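Local structure of RNA-binding protein Lsm (Halobacterium salinarum R1, 6TFL) at residues D9-S14 / G31-Y36; V19-K24 / D55-I60; H39-I44 / I51-N56. The protein probably binds RNA as a seven-subunit Lsm ring and holds uridine and calcium ions. One frame throughout, in Å; residues are numbered along the deposited sequence.

Contact 1. Residues D9-S14 / G31-Y36; sequences DVLEES and GVLTGY. With CA (calcium ion), chain P.
Leu11 sets its CB over the phenol ring of Tyr36: Leu11 CB stands 3.9 Å from the centroid of the Tyr36 ring and 6° off the ring normal, which makes a CH-pi contact over the centre of one face. Further along the same side chain, Leu11 CD1 comes 4.0 Å from Tyr36 CD2, while the other methyl, Leu11 CD2, meets Leu33 CD2 at 4.2 Å, the two leucines crossing at about a right angle. Leu33 CD2 also presses on the helix backbone, 3.3 Å from Leu11 O. This tight part joins two elements of the Sm fold, the N-terminal helix 7-13 and strand 32-36 of the strongly bent sheet; helix 9-13 and the strand pass 9.0 Å apart at their axes, with chain directions 144° apart. With CG between the backbone N and the carbonyl carbon (chi1 68°), the Tyr36 ring lies under Leu11 and its OH comes to Glu12. At the rim the packing turns polar. Tyr36 OH donates to Glu12 OE1 over a very short 2.5 Å, the oxygen lying at the ring edge, near its plane; Met3 N of a second subunit also bonds Glu12 OE1. Away from the strand, Asp9 and Glu13 are on the exposed side, whereas Val10 packs on Pro62 and on Ile51 of a third subunit. There Glu13 O binds a calcium ion at 2.4 Å, alongside a water and Glu17 OE2.

Contact 2. Residues V19-K24 / D55-I60; sequences VTVRLK and DNVVTI
Arg22 pairs with both Val58 and Thr59, a classic beta bulge in the antiparallel pairing of strands 18-23 and 57-61 of the Sm fold. The evidence is in the bonds: Arg22 N donates to Thr59 O at 2.9 Å and 175°, whereas Arg22 O accepts from Val58 N at 2.8 Å and, weakly, from Thr59 N at 3.5 Å. The register moves by one residue there, Val21 facing Ile60 on one side of the bulge and Leu23 facing Val57 on the other. Beyond Leu23, Lys24 N donates to Asn56 O at 2.8 Å, and the Lys24 side chain then runs out straight, with every torsion past CG near 180°. Its CB lies near Asn56 O and Val58 CG2; Lys24 CG lies nearest Asn56 O and packs 3.7 Å from Val58 CG2; CD passes Asp55 O, and CE draws closer to the same carbonyl. At the tip, Lys24 NZ makes a weak bond of 3.1 Å to Asp55 O, but its stronger partner is the carboxylate of Asp55 in a third subunit, which places the lysine tip at the subunit interface. Towards the barrel interior, Val21 CG2 and Ile60 CG1 lie side by side, while Val21 CG1 meets Val57 CG2. On the other face of the sheet, the Arg22 guanidinium has Thr59 CG2 over one face, and Arg22 NH2 comes 3.6 Å from Val58 CG1.

Contact 3. Residues H39-I44 / I51-N56; sequences HMNVVI and IIRGDN. With URI (uridine), chain Q; URI (uridine), chain B.
His39 overlaps one face of the uracil of the chain Q uridine while Arg53 covers the other: uracil C5 stands 3.6 Å above the His39 imidazole plane, and C2 stands 3.6 Å above the Arg53 guanidinium plane, each over the centre of its group. Asn41 pairs with the base: Asn41 OD1 accepts from uridine N3 at 3.0 Å and Asn41 ND2 donates to uridine O4 at 3.0 Å, a pattern that matches uracil. Asn41 CG lies anti to its carbonyl carbon (chi1 -54°), which brings OD1 to the base and to Gly54 N. The amide is held in place by Gly54 N, which donates to Asn41 OD1 at 2.7 Å and 170°, on a lone pair in the carbonyl plane, and by Asp37 OD2, which accepts from ND2. These residues belong to the Sm1 and Sm2 motifs of the Lsm family, brought together at the open end of the hairpin of strands 42-45 and 49-52. Val42 and Ile52 form a hydrogen-bonded antiparallel pair there, with Val42 CG2 packing 3.8 Å from Ile52 CB. Asp55 N gives uridine O2 a weak bond of 3.3 Å, and Asp55 OD2 is salt-bridged to Arg53 NH2 at 3.0 Å, though the hydrogen bond within it is weak. A leucine in place of Arg53 would probably leave that carboxylate without this cation and one uracil face without its flat cover. Arg53 NH1 also hydrogen-bonds His39 O of a second subunit.

Overall arrangement
The three contacts lie within one compact Sm fold. The centres of contacts 1 and 2 are about 13 Å apart, those of contacts 1 and 3 about 11 Å, and those of contacts 2 and 3 about 8 Å. Along the chain, contacts 1 and 2 interleave, contact 1 closes before contact 3 opens, and contacts 2 and 3 share Asp55 and Asn56. The strand of contact 1 and contact 3 share one sheet, where strands 32-36 and 42-45 are neighbours; contact 2 lies in the other. Leu11 of the helix packs on Ile60 of contact 2, and Val21 packs on Ile44 of contact 3 between the two sheets. The helix thus covers the barrel at one place, while the uridine pocket opens at another, beside the subunit interfaces of the heptamer.

Contact 1. Residues D9-S14 / G31-Y36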
loop_
_atom_site.group_PDB
_atom_site.type_symbol
_atom_site.label_atom_id
_atom_site.label_comp_id
_atom_site.label_asym_id
_atom_site.label_seq_id
_atom_site.Cartn_x
_atom_site.Cartn_y
_atom_site.Cartn_z
ATOM N N ASP A 9 -3.251 -17.534 -14.164
ATOM C CA ASP A 9 -3.304 -18.693 -15.050
ATOM C C ASP A 9 -3.315 -18.268 -16.519
ATOM O O ASP A 9 -2.738 -18.949 -17.374
ATOM C CB ASP A 9 -4.524 -19.550 -14.721
ATOM C CG ASP A 9 -4.232 -20.609 -13.658
ATOM O OD1 ASP A 9 -3.069 -20.707 -13.192
ATOM O OD2 ASP A 9 -5.170 -21.359 -13.297
ATOM N N VAL A 10 -3.943 -17.135 -16.832
ATOM C CA VAL A 10 -3.857 -16.608 -18.188
ATOM C C VAL A 10 -2.421 -16.199 -18.504
ATOM O O VAL A 10 -1.947 -16.372 -19.631
ATOM C CB VAL A 10 -4.850 -15.442 -18.359
ATOM C CG1 VAL A 10 -4.704 -14.791 -19.727
ATOM C CG2 VAL A 10 -6.291 -15.919 -18.121
ATOM N N LEU A 11 -1.703 -15.654 -17.516
ATOM C CA LEU A 11 -0.293 -15.318 -17.718
ATOM C C LEU A 11 0.554 -16.568 -17.955
ATOM O O LEU A 11 1.467 -16.557 -18.787
ATOM C CB LEU A 11 0.254 -14.546 -16.519
ATOM C CG LEU A 11 -0.197 -13.097 -16.334
ATOM C CD1 LEU A 11 0.585 -12.434 -15.172
ATOM C CD2 LEU A 11 -0.049 -12.315 -17.624
ATOM N N GLU A 12 0.284 -17.646 -17.220
ATOM C CA GLU A 12 0.965 -18.902 -17.494
ATOM C C GLU A 12 0.789 -19.303 -18.951
ATOM O O GLU A 12 1.767 -19.590 -19.651
ATOM C CB GLU A 12 0.444 -20.000 -16.569
ATOM C CG GLU A 12 1.256 -21.276 -16.610
ATOM C CD GLU A 12 2.690 -21.111 -16.089
ATOM O OE1 GLU A 12 2.923 -20.264 -15.190
ATOM O OE2 GLU A 12 3.591 -21.842 -16.564
ATOM N N GLU A 13 -0.450 -19.297 -19.440
ATOM C CA GLU A 13 -0.674 -19.760 -20.802
ATOM C C GLU A 13 -0.337 -18.713 -21.855
ATOM O O GLU A 13 -0.426 -19.015 -23.045
ATOM C CB GLU A 13 -2.112 -20.251 -20.967
ATOM C CG GLU A 13 -3.164 -19.280 -20.508
ATOM C CD GLU A 13 -4.528 -19.936 -20.298
ATOM O OE1 GLU A 13 -4.568 -21.009 -19.648
ATOM O OE2 GLU A 13 -5.544 -19.371 -20.780
ATOM N N SER A 14 0.085 -17.514 -21.465
ATOM C CA SER A 14 0.652 -16.565 -22.411
ATOM C C SER A 14 2.170 -16.557 -22.405
ATOM O O SER A 14 2.763 -15.725 -23.092
ATOM C CB SER A 14 0.146 -15.143 -22.140
ATOM O OG SER A 14 -1.232 -15.136 -21.811
ATOM N N GLY A 31 6.288 -7.196 -25.994
ATOM C CA GLY A 31 7.331 -8.187 -26.155
ATOM C C GLY A 31 6.796 -9.529 -25.720
ATOM O O GLY A 31 5.618 -9.676 -25.374
ATOM N N VAL A 32 7.679 -10.513 -25.741
ATOM C CA VAL A 32 7.310 -11.867 -25.359
ATOM C C VAL A 32 7.338 -11.969 -23.841
ATOM O O VAL A 32 8.335 -11.613 -23.200
ATOM C CB VAL A 32 8.258 -12.890 -26.011
ATOM C CG1 VAL A 32 7.991 -14.282 -25.488
ATOM C CG2 VAL A 32 8.103 -12.858 -27.508
ATOM N N LEU A 33 6.250 -12.462 -23.260
ATOM C CA LEU A 33 6.224 -12.734 -21.829
ATOM C C LEU A 33 7.040 -13.995 -21.543
ATOM O O LEU A 33 6.685 -15.084 -22.018
ATOM C CB LEU A 33 4.783 -12.887 -21.342
ATOM C CG LEU A 33 4.621 -13.262 -19.870
ATOM C CD1 LEU A 33 4.820 -12.030 -19.001
ATOM C CD2 LEU A 33 3.258 -13.910 -19.619
ATOM N N THR A 34 8.135 -13.852 -20.777
ATOM C CA THR A 34 8.959 -14.999 -20.401
ATOM C C THR A 34 8.940 -15.305 -18.907
ATOM O O THR A 34 9.569 -16.285 -18.487
ATOM C CB THR A 34 10.420 -14.816 -20.859
ATOM O OG1 THR A 34 11.019 -13.712 -20.168
ATOM C CG2 THR A 34 10.503 -14.579 -22.374
ATOM N N GLY A 35 8.256 -14.511 -18.090
ATOM C CA GLY A 35 8.081 -14.882 -16.699
ATOM C C GLY A 35 7.193 -13.896 -15.968
ATOM O O GLY A 35 6.961 -12.769 -16.420
ATOM N N TYR A 36 6.718 -14.339 -14.811
ATOM C CA TYR A 36 5.912 -13.512 -13.935
ATOM C C TYR A 36 5.964 -14.133 -12.546
ATOM O O TYR A 36 6.471 -15.245 -12.362
ATOM C CB TYR A 36 4.468 -13.395 -14.446
ATOM C CG TYR A 36 3.745 -14.696 -14.353
ATOM C CD1 TYR A 36 3.902 -15.662 -15.342
ATOM C CD2 TYR A 36 2.935 -14.983 -13.268
ATOM C CE1 TYR A 36 3.261 -16.872 -15.255
ATOM C CE2 TYR A 36 2.293 -16.193 -13.167
ATOM C CZ TYR A 36 2.459 -17.135 -14.161
ATOM O OH TYR A 36 1.820 -18.346 -14.072
HETATM CA CA CA P . -0.704 -20.824 -24.644
HETATM O O HOH W 1 -2.305 -18.882 -25.403
#

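Contact 2. Residues V19-K24 / D55-I60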
loop_
_atom_site.group_PDB
_atom_site.type_symbol
_atom_site.label_atom_id
_atom_site.label_comp_id
_atom_site.label_asym_id
_atom_site.label_seq_id
_atom_site.Cartn_x
_atom_site.Cartn_y
_atom_site.Cartn_z
ATOM N N VAL A 19 2.755 -10.002 -25.680
ATOM C CA VAL A 19 1.794 -9.331 -24.812
ATOM C C VAL A 19 2.131 -7.849 -24.794
ATOM O O VAL A 19 3.251 -7.440 -25.110
ATOM C CB VAL A 19 1.793 -9.873 -23.354
ATOM C CG1 VAL A 19 1.499 -11.369 -23.308
ATOM C CG2 VAL A 19 3.112 -9.557 -22.660
ATOM N N THR A 20 1.144 -7.038 -24.423
ATOM C CA THR A 20 1.367 -5.618 -24.178
ATOM C C THR A 20 1.005 -5.300 -22.736
ATOM O O THR A 20 -0.079 -5.660 -22.261
ATOM C CB THR A 20 0.582 -4.736 -25.146
ATOM O OG1 THR A 20 1.066 -4.976 -26.467
ATOM C CG2 THR A 20 0.799 -3.261 -24.832
ATOM N N VAL A 21 1.938 -4.662 -22.045
ATOM C CA VAL A 21 1.778 -4.237 -20.665
ATOM C C VAL A 21 1.709 -2.722 -20.647
ATOM O O VAL A 21 2.592 -2.052 -21.196
ATOM C CB VAL A 21 2.941 -4.730 -19.795
ATOM C CG1 VAL A 21 2.711 -4.341 -18.344
ATOM C CG2 VAL A 21 3.087 -6.225 -19.941
ATOM N N ARG A 22 0.674 -2.184 -20.012
ATOM C CA ARG A 22 0.494 -0.745 -19.906
ATOM C C ARG A 22 0.669 -0.329 -18.451
ATOM O O ARG A 22 0.049 -0.913 -17.555
ATOM C CB ARG A 22 -0.874 -0.333 -20.446
ATOM C CG ARG A 22 -1.198 1.155 -20.304
ATOM C CD ARG A 22 -2.565 1.482 -20.930
ATOM N NE ARG A 22 -3.583 1.852 -19.941
ATOM C CZ ARG A 22 -4.836 1.400 -19.961
ATOM N NH1 ARG A 22 -5.211 0.552 -20.917
ATOM N NH2 ARG A 22 -5.710 1.791 -19.030
ATOM N N LEU A 23 1.504 0.680 -18.221
ATOM C CA LEU A 23 1.848 1.131 -16.877
ATOM C C LEU A 23 1.033 2.351 -16.459
ATOM O O LEU A 23 0.454 3.051 -17.287
ATOM C CB LEU A 23 3.346 1.441 -16.779
ATOM C CG LEU A 23 4.222 0.252 -17.156
ATOM C CD1 LEU A 23 5.651 0.517 -16.739
ATOM C CD2 LEU A 23 3.688 -1.019 -16.508
ATOM N N LYS A 24 1.006 2.600 -15.146
ATOM C CA LYS A 24 0.231 3.722 -14.619
ATOM C C LYS A 24 0.704 5.050 -15.181
ATOM O O LYS A 24 -0.098 5.978 -15.320
ATOM C CB LYS A 24 0.292 3.751 -13.093
ATOM C CG LYS A 24 -0.360 2.550 -12.458
ATOM C CD LYS A 24 -0.286 2.577 -10.946
ATOM C CE LYS A 24 -0.949 1.330 -10.396
ATOM N NZ LYS A 24 -0.971 1.348 -8.922
ATOM N N ASP A 55 3.442 -3.431 -9.303
ATOM C CA ASP A 55 2.691 -2.307 -8.768
ATOM C C ASP A 55 2.470 -1.198 -9.794
ATOM O O ASP A 55 1.562 -0.390 -9.610
ATOM C CB ASP A 55 3.391 -1.752 -7.524
ATOM C CG ASP A 55 4.611 -0.889 -7.860
ATOM O OD1 ASP A 55 4.600 0.312 -7.501
ATOM O OD2 ASP A 55 5.586 -1.413 -8.466
ATOM N N ASN A 56 3.263 -1.142 -10.867
ATOM C CA ASN A 56 3.071 -0.154 -11.929
ATOM C C ASN A 56 2.081 -0.589 -13.012
ATOM O O ASN A 56 1.741 0.227 -13.879
ATOM C CB ASN A 56 4.403 0.173 -12.603
ATOM C CG ASN A 56 5.493 0.523 -11.601
ATOM O OD1 ASN A 56 5.501 1.618 -11.058
ATOM N ND2 ASN A 56 6.414 -0.417 -11.349
ATOM N N VAL A 57 1.616 -1.835 -12.989
ATOM C CA VAL A 57 0.829 -2.378 -14.089
ATOM C C VAL A 57 -0.618 -1.916 -13.973
ATOM O O VAL A 57 -1.211 -1.934 -12.884
ATOM C CB VAL A 57 0.920 -3.909 -14.106
ATOM C CG1 VAL A 57 0.014 -4.481 -15.197
ATOM C CG2 VAL A 57 2.374 -4.341 -14.286
ATOM N N VAL A 58 -1.179 -1.467 -15.089
ATOM C CA VAL A 58 -2.613 -1.216 -15.192
ATOM C C VAL A 58 -3.261 -2.418 -15.866
ATOM O O VAL A 58 -4.084 -3.113 -15.261
ATOM C CB VAL A 58 -2.908 0.077 -15.971
ATOM C CG1 VAL A 58 -4.401 0.341 -16.012
ATOM C CG2 VAL A 58 -2.182 1.239 -15.344
ATOM N N THR A 59 -2.876 -2.691 -17.114
ATOM C CA THR A 59 -3.401 -3.831 -17.853
ATOM C C THR A 59 -2.282 -4.618 -18.527
ATOM O O THR A 59 -1.241 -4.068 -18.901
ATOM C CB THR A 59 -4.411 -3.403 -18.934
ATOM O OG1 THR A 59 -3.746 -2.605 -19.917
ATOM C CG2 THR A 59 -5.590 -2.611 -18.325
ATOM N N ILE A 60 -2.513 -5.918 -18.684
ATOM C CA ILE A 60 -1.721 -6.764 -19.574
ATOM C C ILE A 60 -2.657 -7.322 -20.638
ATOM O O ILE A 60 -3.749 -7.803 -20.310
ATOM C CB ILE A 60 -1.018 -7.909 -18.821
ATOM C CG1 ILE A 60 -0.108 -7.353 -17.716
ATOM C CG2 ILE A 60 -0.260 -8.818 -19.813
ATOM C CD1 ILE A 60 0.447 -8.404 -16.791
HETATM O O HOH W 2 -2.129 -3.473 -22.010
#

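Contact 3. Residues H39-I44 / I51-N56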
loop_
_atom_site.group_PDB
_atom_site.type_symbol
_atom_site.label_atom_id
_atom_site.label_comp_id
_atom_site.label_asym_id
_atom_site.label_seq_id
_atom_site.Cartn_x
_atom_site.Cartn_y
_atom_site.Cartn_z
ATOM N N HIS A 39 3.139 -11.297 -7.534
ATOM C CA HIS A 39 2.830 -9.871 -7.463
ATOM C C HIS A 39 2.447 -9.286 -8.810
ATOM O O HIS A 39 2.143 -8.088 -8.887
ATOM C CB HIS A 39 4.018 -9.075 -6.933
ATOM C CG HIS A 39 4.624 -9.645 -5.694
ATOM N ND1 HIS A 39 3.999 -9.586 -4.468
ATOM C CD2 HIS A 39 5.805 -10.276 -5.488
ATOM C CE1 HIS A 39 4.769 -10.162 -3.559
ATOM N NE2 HIS A 39 5.868 -10.592 -4.153
ATOM N N MET A 40 2.480 -10.094 -9.866
ATOM C CA MET A 40 2.343 -9.649 -11.243
ATOM C C MET A 40 3.528 -8.801 -11.691
ATOM O O MET A 40 3.389 -7.992 -12.616
ATOM C CB MET A 40 1.024 -8.898 -11.493
ATOM C CG MET A 40 0.315 -9.337 -12.759
ATOM S SD MET A 40 -1.204 -8.407 -13.139
ATOM C CE MET A 40 -2.405 -9.402 -12.261
ATOM N N ASN A 41 4.697 -8.964 -11.065
ATOM C CA ASN A 41 5.933 -8.628 -11.759
ATOM C C ASN A 41 5.988 -9.474 -13.023
ATOM O O ASN A 41 5.660 -10.661 -12.987
ATOM C CB ASN A 41 7.165 -8.921 -10.906
ATOM C CG ASN A 41 7.136 -8.264 -9.525
ATOM O OD1 ASN A 41 6.518 -7.220 -9.316
ATOM N ND2 ASN A 41 7.844 -8.878 -8.581
ATOM N N VAL A 42 6.360 -8.865 -14.148
ATOM C CA VAL A 42 6.484 -9.603 -15.396
ATOM C C VAL A 42 7.875 -9.364 -15.969
ATOM O O VAL A 42 8.527 -8.350 -15.689
ATOM C CB VAL A 42 5.391 -9.225 -16.434
ATOM C CG1 VAL A 42 4.007 -9.600 -15.927
ATOM C CG2 VAL A 42 5.436 -7.737 -16.780
ATOM N N VAL A 43 8.335 -10.331 -16.766
ATOM C CA VAL A 43 9.522 -10.182 -17.601
ATOM C C VAL A 43 9.072 -10.159 -19.061
ATOM O O VAL A 43 8.403 -11.091 -19.528
ATOM C CB VAL A 43 10.535 -11.310 -17.352
ATOM C CG1 VAL A 43 11.861 -10.996 -18.037
ATOM C CG2 VAL A 43 10.727 -11.542 -15.861
ATOM N N ILE A 44 9.435 -9.097 -19.779
ATOM C CA ILE A 44 9.045 -8.889 -21.171
ATOM C C ILE A 44 10.315 -8.816 -22.011
ATOM O O ILE A 44 11.211 -8.017 -21.714
ATOM C CB ILE A 44 8.214 -7.600 -21.346
ATOM C CG1 ILE A 44 7.009 -7.574 -20.414
ATOM C CG2 ILE A 44 7.754 -7.463 -22.762
ATOM C CD1 ILE A 44 6.034 -8.683 -20.658
ATOM N N ILE A 51 12.324 -6.164 -16.812
ATOM C CA ILE A 51 11.596 -6.577 -15.616
ATOM C C ILE A 51 10.693 -5.421 -15.219
ATOM O O ILE A 51 11.165 -4.300 -15.005
ATOM C CB ILE A 51 12.547 -6.951 -14.472
ATOM C CG1 ILE A 51 13.585 -7.970 -14.939
ATOM C CG2 ILE A 51 11.764 -7.496 -13.270
ATOM C CD1 ILE A 51 14.681 -8.179 -13.934
ATOM N N ILE A 52 9.396 -5.681 -15.147
ATOM C CA ILE A 52 8.415 -4.675 -14.763
ATOM C C ILE A 52 7.876 -5.045 -13.391
ATOM O O ILE A 52 7.364 -6.156 -13.194
ATOM C CB ILE A 52 7.275 -4.568 -15.788
ATOM C CG1 ILE A 52 7.826 -4.229 -17.176
ATOM C CG2 ILE A 52 6.259 -3.522 -15.337
ATOM C CD1 ILE A 52 6.752 -4.202 -18.296
ATOM N N ARG A 53 7.972 -4.119 -12.443
ATOM C CA ARG A 53 7.407 -4.361 -11.125
ATOM C C ARG A 53 5.888 -4.231 -11.200
ATOM O O ARG A 53 5.368 -3.271 -11.779
ATOM C CB ARG A 53 7.996 -3.403 -10.098
ATOM C CG ARG A 53 8.069 -3.993 -8.704
ATOM C CD ARG A 53 8.549 -2.955 -7.698
ATOM N NE ARG A 53 8.505 -3.438 -6.317
ATOM C CZ ARG A 53 7.629 -3.010 -5.412
ATOM N NH1 ARG A 53 7.657 -3.489 -4.172
ATOM N NH2 ARG A 53 6.727 -2.093 -5.746
ATOM N N GLY A 54 5.186 -5.217 -10.626
ATOM C CA GLY A 54 3.753 -5.327 -10.816
ATOM C C GLY A 54 2.970 -4.111 -10.355
ATOM O O GLY A 54 1.944 -3.768 -10.953
ATOM N N ASP A 55 3.442 -3.431 -9.303
ATOM C CA ASP A 55 2.691 -2.307 -8.768
ATOM C C ASP A 55 2.470 -1.198 -9.794
ATOM O O ASP A 55 1.562 -0.390 -9.610
ATOM C CB ASP A 55 3.391 -1.752 -7.524
ATOM C CG ASP A 55 4.611 -0.889 -7.860
ATOM O OD1 ASP A 55 4.600 0.312 -7.501
ATOM O OD2 ASP A 55 5.586 -1.413 -8.466
ATOM N N ASN A 56 3.263 -1.142 -10.867
ATOM C CA ASN A 56 3.071 -0.154 -11.929
ATOM C C ASN A 56 2.081 -0.589 -13.012
ATOM O O ASN A 56 1.741 0.227 -13.879
ATOM C CB ASN A 56 4.403 0.173 -12.603
ATOM C CG ASN A 56 5.493 0.523 -11.601
ATOM O OD1 ASN A 56 5.501 1.618 -11.058
ATOM N ND2 ASN A 56 6.414 -0.417 -11.349
HETATM N N1 URI Q . 5.141 -5.902 -4.837
HETATM C C2 URI Q . 5.518 -5.874 -6.167
HETATM N N3 URI Q . 6.718 -6.474 -6.443
HETATM C C4 URI Q . 7.562 -7.093 -5.555
HETATM C C5 URI Q . 7.102 -7.093 -4.196
HETATM C C6 URI Q . 5.929 -6.518 -3.891
HETATM O O2 URI Q . 4.843 -5.349 -7.044
HETATM O O4 URI Q . 8.605 -7.589 -5.994
HETATM C "C1'" URI Q . 3.840 -5.276 -4.556
HETATM C "C2'" URI Q . 2.683 -6.262 -4.506
HETATM C "C3'" URI Q . 1.641 -5.444 -3.751
HETATM C "C4'" URI Q . 2.493 -4.688 -2.731
HETATM O "O2'" URI Q . 2.292 -6.685 -5.795
HETATM O "O3'" URI Q . 1.024 -4.518 -4.646
HETATM O "O4'" URI Q . 3.845 -4.646 -3.287
HETATM C "C5'" URI Q . 2.514 -5.312 -1.356
HETATM O "O5'" URI Q . 1.202 -5.392 -0.797
HETATM N N1 URI B . 8.580 -2.578 0.744
HETATM C C2 URI B . 9.723 -2.205 0.037
HETATM N N3 URI B . 10.896 -2.327 0.746
HETATM C C4 URI B . 11.037 -2.774 2.040
HETATM C C5 URI B . 9.821 -3.143 2.699
HETATM C C6 URI B . 8.659 -3.036 2.042
HETATM O O2 URI B . 9.707 -1.791 -1.116
HETATM O O4 URI B . 12.162 -2.824 2.532
HETATM C "C1'" URI B . 7.289 -2.471 0.046
HETATM C "C2'" URI B . 6.770 -3.789 -0.507
HETATM C "C3'" URI B . 5.281 -3.470 -0.650
HETATM C "C4'" URI B . 5.011 -2.643 0.605
HETATM O "O2'" URI B . 7.439 -4.181 -1.689
HETATM O "O3'" URI B . 5.050 -2.656 -1.803
HETATM O "O4'" URI B . 6.289 -2.025 0.954
HETATM C "C5'" URI B . 4.494 -3.441 1.781
HETATM O "O5'" URI B . 3.168 -3.916 1.559
#